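Local coordinates for protein ethylbenzene dehydrogenase alpha-subunit (Aromatoleum aromaticum, PDB 2IVF) that is the molybdenum-carrying alpha-subunit of a multi-chain oxidoreductase of the molybdopterin family, holding two molybdopterin guanine dinucleotide-type cofactors and an iron-sulfur cluster, at residues K341-S344 and A345-D349; G422-V425 and S426-R429; A692-L695 and K696-E700; L867-G870 and Q871-H875. All coordinates share one frame; numbering follows the deposited sequence.

Contact 1. Residues K341-S344 and A345-D349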
ATOM      1  N   LYS A 341     -39.786   0.720  27.266  1.00 23.85           N
ATOM      2  CA  LYS A 341     -38.730  -0.080  27.852  1.00 24.19           C
ATOM      3  C   LYS A 341     -39.143  -1.539  27.854  1.00 23.20           C
ATOM      4  O   LYS A 341     -40.339  -1.860  27.909  1.00 21.78           O
ATOM      5  CB  LYS A 341     -38.408   0.465  29.265  1.00 24.53           C
ATOM      6  CG  LYS A 341     -37.344   1.601  29.191  1.00 25.27           C
ATOM      7  CD  LYS A 341     -37.463   2.602  30.287  1.00 26.50           C
ATOM      8  CE  LYS A 341     -36.632   3.865  30.007  1.00 26.20           C
ATOM      9  NZ  LYS A 341     -35.222   3.611  29.580  1.00 26.52           N
ATOM     10  N   PHE A 342     -38.161  -2.425  27.759  1.00 22.91           N
ATOM     11  CA  PHE A 342     -38.453  -3.855  27.805  1.00 22.87           C
ATOM     12  C   PHE A 342     -39.348  -4.163  29.016  1.00 22.94           C
ATOM     13  O   PHE A 342     -39.139  -3.629  30.129  1.00 21.60           O
ATOM     14  CB  PHE A 342     -37.182  -4.697  27.883  1.00 23.44           C
ATOM     15  CG  PHE A 342     -36.367  -4.723  26.612  1.00 22.56           C
ATOM     16  CD1 PHE A 342     -36.769  -5.478  25.519  1.00 22.53           C
ATOM     17  CD2 PHE A 342     -35.171  -4.015  26.533  1.00 22.68           C
ATOM     18  CE1 PHE A 342     -36.010  -5.511  24.348  1.00 22.89           C
ATOM     19  CE2 PHE A 342     -34.405  -4.034  25.402  1.00 22.87           C
ATOM     20  CZ  PHE A 342     -34.818  -4.795  24.280  1.00 23.93           C
ATOM     21  N   LEU A 343     -40.356  -5.001  28.783  1.00 22.28           N
ATOM     22  CA  LEU A 343     -41.178  -5.524  29.865  1.00 22.45           C
ATOM     23  C   LEU A 343     -40.301  -6.388  30.757  1.00 22.67           C
ATOM     24  O   LEU A 343     -39.659  -7.322  30.254  1.00 22.88           O
ATOM     25  CB  LEU A 343     -42.314  -6.367  29.305  1.00 22.55           C
ATOM     26  CG  LEU A 343     -43.261  -6.979  30.331  1.00 21.75           C
ATOM     27  CD1 LEU A 343     -43.893  -5.868  31.138  1.00 22.26           C
ATOM     28  CD2 LEU A 343     -44.297  -7.847  29.612  1.00 22.21           C
ATOM     29  N   SER A 344     -40.263  -6.064  32.053  1.00 22.68           N
ATOM     30  CA  SER A 344     -39.437  -6.787  33.009  1.00 22.50           C
ATOM     31  C   SER A 344     -40.275  -7.505  34.050  1.00 22.72           C
ATOM     32  O   SER A 344     -41.463  -7.192  34.262  1.00 21.75           O
ATOM     33  CB  SER A 344     -38.446  -5.861  33.709  1.00 22.40           C
ATOM     34  OG  SER A 344     -39.026  -5.202  34.822  1.00 22.71           O
ATOM     35  N   ALA A 345     -39.656  -8.494  34.687  1.00 23.22           N
ATOM     36  CA  ALA A 345     -40.321  -9.281  35.707  1.00 23.26           C
ATOM     37  C   ALA A 345     -40.612  -8.388  36.900  1.00 23.83           C
ATOM     38  O   ALA A 345     -41.588  -8.602  37.600  1.00 22.77           O
ATOM     39  CB  ALA A 345     -39.469 -10.459  36.100  1.00 22.42           C
ATOM     40  N   GLU A 346     -39.763  -7.374  37.109  1.00 24.71           N
ATOM     41  CA  GLU A 346     -40.003  -6.349  38.132  1.00 25.65           C
ATOM     42  C   GLU A 346     -41.362  -5.698  37.904  1.00 25.70           C
ATOM     43  O   GLU A 346     -42.145  -5.562  38.818  1.00 26.34           O
ATOM     44  CB  GLU A 346     -38.904  -5.265  38.125  1.00 25.45           C
ATOM     45  CG  GLU A 346     -38.925  -4.433  39.409  1.00 26.39           C
ATOM     46  CD  GLU A 346     -37.954  -3.251  39.459  1.00 27.75           C
ATOM     47  OE1 GLU A 346     -37.175  -3.025  38.539  1.00 28.18           O
ATOM     48  OE2 GLU A 346     -37.993  -2.512  40.467  1.00 34.64           O
ATOM     49  N   ASP A 347     -41.616  -5.283  36.667  1.00 26.51           N
ATOM     50  CA  ASP A 347     -42.892  -4.677  36.299  1.00 26.47           C
ATOM     51  C   ASP A 347     -44.044  -5.644  36.520  1.00 26.72           C
ATOM     52  O   ASP A 347     -45.105  -5.247  37.033  1.00 26.67           O
ATOM     53  CB  ASP A 347     -42.906  -4.264  34.826  1.00 27.40           C
ATOM     54  CG  ASP A 347     -41.732  -3.372  34.435  1.00 27.20           C
ATOM     55  OD1 ASP A 347     -41.274  -2.576  35.278  1.00 28.28           O
ATOM     56  OD2 ASP A 347     -41.301  -3.442  33.270  1.00 28.22           O
ATOM     57  N   VAL A 348     -43.850  -6.905  36.136  1.00 26.68           N
ATOM     58  CA  VAL A 348     -44.963  -7.875  36.093  1.00 27.36           C
ATOM     59  C   VAL A 348     -45.301  -8.529  37.438  1.00 27.41           C
ATOM     60  O   VAL A 348     -46.475  -8.612  37.801  1.00 27.88           O
ATOM     61  CB  VAL A 348     -44.718  -8.980  35.022  1.00 27.27           C
ATOM     62  CG1 VAL A 348     -45.919  -9.935  34.950  1.00 27.06           C
ATOM     63  CG2 VAL A 348     -44.423  -8.356  33.653  1.00 27.25           C
ATOM     64  N   ASP A 349     -44.285  -9.018  38.160  1.00 28.00           N
ATOM     65  CA  ASP A 349     -44.505  -9.684  39.464  1.00 28.47           C
ATOM     66  C   ASP A 349     -43.482  -9.335  40.555  1.00 28.25           C
ATOM     67  O   ASP A 349     -43.359 -10.044  41.547  1.00 27.75           O
ATOM     68  CB  ASP A 349     -44.591 -11.206  39.278  1.00 29.01           C
ATOM     69  CG  ASP A 349     -43.382 -11.791  38.588  1.00 30.24           C
ATOM     70  OD1 ASP A 349     -42.266 -11.239  38.696  1.00 34.88           O
ATOM     71  OD2 ASP A 349     -43.549 -12.834  37.923  1.00 33.67           O
TER
HETATM   72  O   HOH W   1     -39.544  -1.918  32.251  1.00 30.25           O
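Asp347 OD2 takes hydrogen bonds from two donors: the backbone N of Ser344, 3.1 Å away, and a water that also donates to Phe342 O. The Ser344 N-H points nearly straight at Asp347 OD2 (159°) but arrives from above the carboxylate plane, 44° out of it. In return the Asp347 N-H reaches Ser344 OG at 3.2 Å. Ser344 is the N-cap of helix 345-349, and these two reciprocal bonds make a capping box, with serine at the cap and an acid three residues on. Serine suits the cap because its short side chain can reach forward to a backbone N-H of the first turn; with chi1 at 84°, OG sits between the backbone N and the carbonyl carbon, facing that turn. The Asp347 carboxylate also lies at the N-terminal end of the helix, where the backbone dipoles would favour its negative charge; Arg336 adds a weak, long ion pair to OD1. The first helical bond runs from Val348 N to Ser344 O (3.0 Å). Outside the box is an apolar contact: Leu343 CD1 meets Val348 CG2 at 3.6 Å, the two side chains crossing at about a right angle, and both branched residues also rest on Tyr357 of strand 356-360.

Contact 2. Residues G422-V425 and S426-R429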
ATOM      1  N   GLY A 422     -29.254   6.730  -2.081  1.00 23.86           N
ATOM      2  CA  GLY A 422     -28.886   6.835  -3.480  1.00 25.00           C
ATOM      3  C   GLY A 422     -28.648   5.521  -4.198  1.00 25.65           C
ATOM      4  O   GLY A 422     -28.238   5.512  -5.349  1.00 27.16           O
ATOM      5  N   VAL A 423     -28.947   4.401  -3.554  1.00 25.64           N
ATOM      6  CA  VAL A 423     -28.804   3.085  -4.199  1.00 24.42           C
ATOM      7  C   VAL A 423     -30.121   2.811  -4.912  1.00 23.77           C
ATOM      8  O   VAL A 423     -31.181   3.055  -4.341  1.00 22.86           O
ATOM      9  CB  VAL A 423     -28.513   2.014  -3.135  1.00 24.00           C
ATOM     10  CG1 VAL A 423     -28.332   0.627  -3.765  1.00 24.72           C
ATOM     11  CG2 VAL A 423     -27.257   2.402  -2.376  1.00 25.45           C
ATOM     12  N   PRO A 424     -30.078   2.363  -6.182  1.00 22.02           N
ATOM     13  CA  PRO A 424     -31.313   2.113  -6.914  1.00 22.74           C
ATOM     14  C   PRO A 424     -32.191   1.084  -6.196  1.00 22.07           C
ATOM     15  O   PRO A 424     -31.680   0.134  -5.578  1.00 21.27           O
ATOM     16  CB  PRO A 424     -30.822   1.556  -8.278  1.00 22.53           C
ATOM     17  CG  PRO A 424     -29.470   1.978  -8.391  1.00 23.64           C
ATOM     18  CD  PRO A 424     -28.881   2.095  -7.006  1.00 22.98           C
ATOM     19  N   VAL A 425     -33.499   1.290  -6.247  1.00 22.50           N
ATOM     20  CA  VAL A 425     -34.487   0.323  -5.742  1.00 22.94           C
ATOM     21  C   VAL A 425     -34.240  -1.132  -6.182  1.00 23.30           C
ATOM     22  O   VAL A 425     -34.344  -2.084  -5.369  1.00 23.37           O
ATOM     23  CB  VAL A 425     -35.897   0.744  -6.172  1.00 23.07           C
ATOM     24  CG1 VAL A 425     -36.923  -0.330  -5.840  1.00 24.84           C
ATOM     25  CG2 VAL A 425     -36.261   2.094  -5.495  1.00 23.57           C
ATOM     26  N   SER A 426     -33.890  -1.302  -7.449  1.00 23.47           N
ATOM     27  CA  SER A 426     -33.682  -2.629  -8.025  1.00 23.90           C
ATOM     28  C   SER A 426     -32.605  -3.372  -7.256  1.00 24.02           C
ATOM     29  O   SER A 426     -32.703  -4.566  -7.000  1.00 24.51           O
ATOM     30  CB  SER A 426     -33.332  -2.517  -9.515  1.00 23.93           C
ATOM     31  OG  SER A 426     -32.189  -1.677  -9.760  1.00 24.12           O
ATOM     32  N   LEU A 427     -31.568  -2.646  -6.888  1.00 24.70           N
ATOM     33  CA  LEU A 427     -30.423  -3.227  -6.210  1.00 24.33           C
ATOM     34  C   LEU A 427     -30.700  -3.494  -4.721  1.00 23.57           C
ATOM     35  O   LEU A 427     -30.233  -4.470  -4.147  1.00 23.50           O
ATOM     36  CB  LEU A 427     -29.227  -2.278  -6.407  1.00 24.01           C
ATOM     37  CG  LEU A 427     -27.835  -2.750  -6.076  1.00 26.39           C
ATOM     38  CD1 LEU A 427     -27.577  -4.223  -6.595  1.00 26.88           C
ATOM     39  CD2 LEU A 427     -26.785  -1.762  -6.600  1.00 24.10           C
ATOM     40  N   ILE A 428     -31.423  -2.592  -4.084  1.00 24.15           N
ATOM     41  CA  ILE A 428     -31.907  -2.818  -2.728  1.00 24.35           C
ATOM     42  C   ILE A 428     -32.758  -4.109  -2.680  1.00 25.37           C
ATOM     43  O   ILE A 428     -32.529  -5.007  -1.839  1.00 23.98           O
ATOM     44  CB  ILE A 428     -32.722  -1.631  -2.241  1.00 25.34           C
ATOM     45  CG1 ILE A 428     -31.805  -0.392  -2.105  1.00 22.43           C
ATOM     46  CG2 ILE A 428     -33.461  -2.016  -0.915  1.00 24.21           C
ATOM     47  CD1 ILE A 428     -32.520   0.945  -1.566  1.00 24.47           C
ATOM     48  N   ARG A 429     -33.698  -4.230  -3.612  1.00 24.74           N
ATOM     49  CA  ARG A 429     -34.582  -5.398  -3.622  1.00 25.72           C
ATOM     50  C   ARG A 429     -33.812  -6.666  -3.974  1.00 24.72           C
ATOM     51  O   ARG A 429     -33.985  -7.696  -3.311  1.00 24.01           O
ATOM     52  CB  ARG A 429     -35.768  -5.190  -4.554  1.00 25.57           C
ATOM     53  CG  ARG A 429     -36.982  -6.041  -4.167  1.00 28.90           C
ATOM     54  CD  ARG A 429     -38.265  -5.540  -4.746  1.00 32.03           C
ATOM     55  NE  ARG A 429     -38.942  -4.511  -3.971  1.00 37.73           N
ATOM     56  CZ  ARG A 429     -39.422  -3.373  -4.482  1.00 41.26           C
ATOM     57  NH1 ARG A 429     -39.268  -3.052  -5.776  1.00 43.33           N
ATOM     58  NH2 ARG A 429     -40.050  -2.527  -3.679  1.00 43.41           N
TER
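The chain passes from a loop into helix 425-437 at Pro424, the N-cap residue, whose carbonyl starts the helical bonding. Pro424 O accepts a nearly straight bond from Ile428 N (3.1 Å, 168°) and a weak one from Leu427 N; one residue on, Arg429 N donates to Val425 O at 2.8 Å. Proline suits this place, for its ring nitrogen has no hydrogen to offer and the start of a helix demands none there. Val423, before the cap, turns its side chain toward the first turn. Its CG1, set anti to the backbone N (chi1 -179°), meets both Leu427 CD2 and Ile428 CG1 at 4.0 Å, so one methyl bridges two neighbouring helical side chains. Ile428 CD1 comes to 3.7 Å from Val423 O. On another side Val425 and Arg429 lie alongside each other, pointing the same way, with Val425 CG1 3.6 Å from Arg429 NH1; the guanidinium also forms a salt bridge with Glu415. Ser426 OG is hydrogen-bonded to Glu286 and Ile287 N of the beta-subunit. Val423 and Leu427 pack on strand 294-296, Ile428 touches Leu310 of helix 303-316, and Val425 lies against helix 414-421.

Contact 3. Residues A692-L695 and K696-E700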
ATOM      1  N   ALA A 692      14.601   1.175  28.475  1.00 21.32           N
ATOM      2  CA  ALA A 692      15.329   0.718  29.637  1.00 20.72           C
ATOM      3  C   ALA A 692      16.331   1.797  30.082  1.00 21.14           C
ATOM      4  O   ALA A 692      16.444   2.113  31.280  1.00 18.90           O
ATOM      5  CB  ALA A 692      16.038  -0.640  29.327  1.00 19.77           C
ATOM      6  N   LEU A 693      17.036   2.375  29.108  1.00 21.43           N
ATOM      7  CA  LEU A 693      18.062   3.370  29.374  1.00 22.44           C
ATOM      8  C   LEU A 693      17.454   4.637  29.955  1.00 22.34           C
ATOM      9  O   LEU A 693      17.979   5.171  30.902  1.00 23.56           O
ATOM     10  CB  LEU A 693      18.836   3.713  28.103  1.00 22.03           C
ATOM     11  CG  LEU A 693      19.966   4.765  28.215  1.00 23.40           C
ATOM     12  CD1 LEU A 693      20.963   4.460  29.363  1.00 22.49           C
ATOM     13  CD2 LEU A 693      20.659   4.767  26.854  1.00 24.94           C
ATOM     14  N   ILE A 694      16.338   5.080  29.387  1.00 22.69           N
ATOM     15  CA  ILE A 694      15.606   6.209  29.976  1.00 22.41           C
ATOM     16  C   ILE A 694      15.292   5.925  31.441  1.00 22.63           C
ATOM     17  O   ILE A 694      15.614   6.732  32.356  1.00 21.87           O
ATOM     18  CB  ILE A 694      14.303   6.515  29.219  1.00 22.76           C
ATOM     19  CG1 ILE A 694      14.637   7.061  27.831  1.00 23.67           C
ATOM     20  CG2 ILE A 694      13.458   7.502  30.050  1.00 22.60           C
ATOM     21  CD1 ILE A 694      13.485   7.166  26.850  1.00 21.46           C
ATOM     22  N   LEU A 695      14.726   4.751  31.708  1.00 22.75           N
ATOM     23  CA  LEU A 695      14.407   4.408  33.095  1.00 22.51           C
ATOM     24  C   LEU A 695      15.633   4.308  34.037  1.00 23.06           C
ATOM     25  O   LEU A 695      15.542   4.683  35.191  1.00 21.18           O
ATOM     26  CB  LEU A 695      13.553   3.130  33.147  1.00 22.52           C
ATOM     27  CG  LEU A 695      12.177   3.281  32.532  1.00 21.94           C
ATOM     28  CD1 LEU A 695      11.407   1.966  32.652  1.00 21.50           C
ATOM     29  CD2 LEU A 695      11.420   4.461  33.161  1.00 21.65           C
ATOM     30  N   LYS A 696      16.768   3.798  33.556  1.00 23.44           N
ATOM     31  CA  LYS A 696      17.992   3.756  34.353  1.00 23.34           C
ATOM     32  C   LYS A 696      18.383   5.185  34.687  1.00 22.88           C
ATOM     33  O   LYS A 696      18.638   5.532  35.845  1.00 22.72           O
ATOM     34  CB  LYS A 696      19.087   3.061  33.531  1.00 23.88           C
ATOM     35  CG  LYS A 696      20.437   2.820  34.223  1.00 24.84           C
ATOM     36  CD  LYS A 696      21.457   2.257  33.228  1.00 26.37           C
ATOM     37  CE  LYS A 696      22.884   2.121  33.791  1.00 30.85           C
ATOM     38  NZ  LYS A 696      23.733   3.402  33.709  1.00 35.44           N
ATOM     39  N   LYS A 697      18.354   6.036  33.662  1.00 23.22           N
ATOM     40  CA  LYS A 697      18.678   7.461  33.821  1.00 23.51           C
ATOM     41  C   LYS A 697      17.740   8.169  34.763  1.00 23.13           C
ATOM     42  O   LYS A 697      18.170   9.005  35.519  1.00 23.09           O
ATOM     43  CB  LYS A 697      18.656   8.171  32.477  1.00 24.59           C
ATOM     44  CG  LYS A 697      19.833   7.815  31.598  1.00 26.60           C
ATOM     45  CD  LYS A 697      21.078   8.513  32.050  1.00 31.38           C
ATOM     46  CE  LYS A 697      22.294   8.003  31.314  1.00 33.20           C
ATOM     47  NZ  LYS A 697      23.529   8.184  32.123  1.00 35.39           N
ATOM     48  N   VAL A 698      16.461   7.832  34.725  1.00 22.77           N
ATOM     49  CA  VAL A 698      15.519   8.375  35.687  1.00 22.19           C
ATOM     50  C   VAL A 698      15.983   8.061  37.114  1.00 22.65           C
ATOM     51  O   VAL A 698      16.048   8.955  37.960  1.00 22.44           O
ATOM     52  CB  VAL A 698      14.101   7.859  35.430  1.00 22.21           C
ATOM     53  CG1 VAL A 698      13.220   8.102  36.575  1.00 19.23           C
ATOM     54  CG2 VAL A 698      13.537   8.493  34.159  1.00 21.72           C
ATOM     55  N   GLY A 699      16.327   6.801  37.352  1.00 22.50           N
ATOM     56  CA  GLY A 699      16.873   6.379  38.622  1.00 22.66           C
ATOM     57  C   GLY A 699      18.158   7.111  38.979  1.00 22.87           C
ATOM     58  O   GLY A 699      18.285   7.639  40.078  1.00 21.42           O
ATOM     59  N   GLU A 700      19.107   7.147  38.046  1.00 23.18           N
ATOM     60  CA  GLU A 700      20.439   7.720  38.293  1.00 24.01           C
ATOM     61  C   GLU A 700      20.320   9.234  38.546  1.00 23.68           C
ATOM     62  O   GLU A 700      20.896   9.756  39.495  1.00 22.82           O
ATOM     63  CB  GLU A 700      21.370   7.454  37.098  1.00 24.27           C
ATOM     64  CG  GLU A 700      21.850   5.987  36.975  1.00 26.34           C
ATOM     65  CD  GLU A 700      22.708   5.714  35.736  1.00 28.27           C
ATOM     66  OE1 GLU A 700      22.888   6.635  34.905  1.00 33.91           O
ATOM     67  OE2 GLU A 700      23.193   4.560  35.586  1.00 31.70           O
TER
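Two successive turns in the middle of helix 687-704 meet here, joined by an unbroken run of i to i+4 backbone bonds. Lys696 N, Lys697 N, Val698 N and Gly699 N donate in order to Ala692 O, Leu693 O, Ile694 O and Leu695 O; the Val698 N to Ile694 O bond measures 2.7 Å. Along one side of the helix Leu693 and Lys697 lie side by side, Leu693 CD1 coming within 4.2 Å of Lys697 CG. That methylene is held close to the backbone, 3.3 Å from Leu693 O, since chi1 of -73° places it beside the backbone N; a bend at chi2 (-76°) then redirects CD and the rest of the chain. On another side the branched Ile694 and Val698 touch through CG2 and CG2 at 4.2 Å; Val698 packs on Ala171 of helix 163-181, whereas Leu695 lies on Met206 and Met210 of helix 197-210. Lys697 NZ donates to Glu700 OE1 at 3.2 Å, nearly along the C-O axis, and pairs with Asp164 as well. Lys696 also belongs to this salt-bridge network, although the placing of its ammonium is doubtful. With a carboxylate on each of two partners, the Lys697 ammonium is probably kept charged, while its CG methylene lies alongside Leu693.

Contact 4. Residues L867-G870 and Q871-H875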
ATOM      1  N   LEU A 867       6.160   4.971  -6.910  1.00 22.59           N
ATOM      2  CA  LEU A 867       5.013   4.156  -7.384  1.00 22.48           C
ATOM      3  C   LEU A 867       3.767   5.041  -7.543  1.00 23.02           C
ATOM      4  O   LEU A 867       2.739   4.573  -7.974  1.00 23.15           O
ATOM      5  CB  LEU A 867       4.729   3.040  -6.368  1.00 22.20           C
ATOM      6  CG  LEU A 867       5.884   2.009  -6.379  1.00 21.44           C
ATOM      7  CD1 LEU A 867       5.595   0.827  -5.446  1.00 23.72           C
ATOM      8  CD2 LEU A 867       6.212   1.450  -7.755  1.00 24.01           C
ATOM      9  N   HIS A 868       3.877   6.314  -7.177  1.00 23.80           N
ATOM     10  CA  HIS A 868       2.730   7.208  -7.204  1.00 23.62           C
ATOM     11  C   HIS A 868       3.177   8.634  -7.494  1.00 23.91           C
ATOM     12  O   HIS A 868       4.298   8.839  -7.932  1.00 24.49           O
ATOM     13  CB  HIS A 868       1.886   7.077  -5.947  1.00 23.73           C
ATOM     14  CG  HIS A 868       2.624   7.336  -4.664  1.00 24.22           C
ATOM     15  ND1 HIS A 868       2.670   8.577  -4.053  1.00 22.27           N
ATOM     16  CD2 HIS A 868       3.319   6.503  -3.869  1.00 23.40           C
ATOM     17  CE1 HIS A 868       3.375   8.489  -2.942  1.00 27.08           C
ATOM     18  NE2 HIS A 868       3.765   7.235  -2.794  1.00 23.92           N
ATOM     19  N   ARG A 869       2.314   9.623  -7.286  1.00 23.11           N
ATOM     20  CA  ARG A 869       2.688  11.017  -7.610  1.00 23.08           C
ATOM     21  C   ARG A 869       3.665  11.631  -6.592  1.00 23.71           C
ATOM     22  O   ARG A 869       4.158  12.726  -6.805  1.00 22.63           O
ATOM     23  CB  ARG A 869       1.461  11.895  -7.745  1.00 22.43           C
ATOM     24  CG  ARG A 869       0.414  11.470  -8.783  1.00 20.78           C
ATOM     25  CD  ARG A 869      -0.468  12.647  -9.132  1.00 21.44           C
ATOM     26  NE  ARG A 869      -1.475  12.280 -10.110  1.00 21.74           N
ATOM     27  CZ  ARG A 869      -2.486  13.046 -10.471  1.00 24.16           C
ATOM     28  NH1 ARG A 869      -2.613  14.287  -9.986  1.00 21.93           N
ATOM     29  NH2 ARG A 869      -3.369  12.579 -11.352  1.00 24.47           N
ATOM     30  N   GLY A 870       3.917  10.917  -5.494  1.00 24.32           N
ATOM     31  CA  GLY A 870       5.002  11.254  -4.540  1.00 24.34           C
ATOM     32  C   GLY A 870       4.619  12.351  -3.582  1.00 24.25           C
ATOM     33  O   GLY A 870       5.470  12.942  -2.930  1.00 25.70           O
ATOM     34  N   GLN A 871       3.328  12.634  -3.508  1.00 24.43           N
ATOM     35  CA  GLN A 871       2.821  13.787  -2.759  1.00 24.71           C
ATOM     36  C   GLN A 871       1.356  13.589  -2.425  1.00 24.40           C
ATOM     37  O   GLN A 871       0.705  12.735  -3.027  1.00 26.15           O
ATOM     38  CB  GLN A 871       2.964  15.065  -3.618  1.00 24.60           C
ATOM     39  CG  GLN A 871       2.188  14.998  -4.876  1.00 25.28           C
ATOM     40  CD  GLN A 871       2.684  15.978  -5.881  1.00 26.22           C
ATOM     41  OE1 GLN A 871       3.402  15.624  -6.814  1.00 28.51           O
ATOM     42  NE2 GLN A 871       2.376  17.223  -5.658  1.00 24.14           N
ATOM     43  N   PRO A 872       0.823  14.395  -1.495  1.00 24.24           N
ATOM     44  CA  PRO A 872      -0.583  14.301  -1.207  1.00 23.42           C
ATOM     45  C   PRO A 872      -1.466  14.614  -2.412  1.00 23.32           C
ATOM     46  O   PRO A 872      -1.152  15.517  -3.204  1.00 22.34           O
ATOM     47  CB  PRO A 872      -0.773  15.334  -0.101  1.00 23.92           C
ATOM     48  CG  PRO A 872       0.582  15.371   0.617  1.00 24.12           C
ATOM     49  CD  PRO A 872       1.471  15.378  -0.607  1.00 24.56           C
ATOM     50  N   VAL A 873      -2.552  13.851  -2.543  1.00 23.65           N
ATOM     51  CA  VAL A 873      -3.494  13.954  -3.670  1.00 22.19           C
ATOM     52  C   VAL A 873      -4.915  13.915  -3.147  1.00 22.88           C
ATOM     53  O   VAL A 873      -5.228  13.100  -2.262  1.00 23.87           O
ATOM     54  CB  VAL A 873      -3.277  12.797  -4.665  1.00 22.30           C
ATOM     55  CG1 VAL A 873      -4.338  12.777  -5.783  1.00 23.05           C
ATOM     56  CG2 VAL A 873      -1.886  12.940  -5.346  1.00 22.20           C
ATOM     57  N   VAL A 874      -5.786  14.783  -3.665  1.00 22.58           N
ATOM     58  CA  VAL A 874      -7.202  14.629  -3.421  1.00 22.99           C
ATOM     59  C   VAL A 874      -7.877  14.092  -4.690  1.00 23.17           C
ATOM     60  O   VAL A 874      -7.644  14.607  -5.775  1.00 22.56           O
ATOM     61  CB  VAL A 874      -7.900  15.925  -2.986  1.00 22.56           C
ATOM     62  CG1 VAL A 874      -7.747  17.009  -4.055  1.00 21.04           C
ATOM     63  CG2 VAL A 874      -9.358  15.631  -2.712  1.00 20.65           C
ATOM     64  N   HIS A 875      -8.658  13.007  -4.565  1.00 22.75           N
ATOM     65  CA  HIS A 875      -9.389  12.491  -5.718  1.00 23.45           C
ATOM     66  C   HIS A 875     -10.741  13.185  -5.783  1.00 23.46           C
ATOM     67  O   HIS A 875     -11.488  13.204  -4.797  1.00 24.28           O
ATOM     68  CB  HIS A 875      -9.667  10.996  -5.647  1.00 23.63           C
ATOM     69  CG  HIS A 875      -8.438  10.133  -5.554  1.00 24.44           C
ATOM     70  ND1 HIS A 875      -8.398   8.856  -6.079  1.00 24.49           N
ATOM     71  CD2 HIS A 875      -7.231  10.342  -4.975  1.00 25.02           C
ATOM     72  CE1 HIS A 875      -7.205   8.325  -5.846  1.00 24.46           C
ATOM     73  NE2 HIS A 875      -6.480   9.204  -5.177  1.00 25.68           N
TER
HETATM   74  O   HOH W   2       0.706  10.423  -4.670  1.00 16.95           O
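Arg869 and Val873 meet through carbon alone: Arg869 CD lies 4.1 Å from Val873 CG2, the two side chains crossing at about a right angle. The arginine chain runs extended from CG to NE, which brings its methylenes past the valine and carries the guanidinium onward. Near the bend, the CG of Gln871 sits 3.6 Å from Arg869 O; with chi1 at 61°, it lies between its own backbone N and carbonyl carbon, on the side of that oxygen. The imidazole of His868 joins the two segments through a water, 2.8 Å from His868 ND1, which donates to Gln871 O at 2.8 Å; the Gln871 N lies at the ring edge, near its plane, 4.1 Å from His868 ND1. One water thus links a side chain of the loop to the backbone just before the strand. Between them the chain bends at Gly870, whose phi of 81° is easily reached by a residue without a side chain. In the next shell Trp921 meets the His868 ring, with planes at about 45°. The Arg869 guanidinium finds a salt bridge in Asp888 and a hydrogen bond in Val905 O, and its NE bonds to Trp130 O of the beta-subunit, whose indole also makes a cation-pi contact with it. Arginine fits here because its long chain can pass Val873 while its N-H groups reach partners in both subunits. The loop follows helix 862-865 and leads into strand 873-877, which lies between strands 900-908 and 915-917 in the sheet of the dinucleotide-binding domain.

Overall arrangement
The four contacts follow one another along the chain without interleaving. Contacts 1 and 2 both fall in the molybdopterin oxidoreductase region, as does 692-695 of contact 3; contact 4 belongs to the dinucleotide-binding domain. They are well separated: contacts 2 and 4 come nearest, with centres 34 Å apart and nearest atoms about 18 Å apart, while contacts 2 and 3 have centres 63 Å apart on opposite sides of the chain's centre. Two mark helix starts, one the middle of a helix, and one a strand entry. Contacts 2 and 4 both touch the beta-subunit, so segments from both regions, a helix start and a loop leading into a strand, face that subunit.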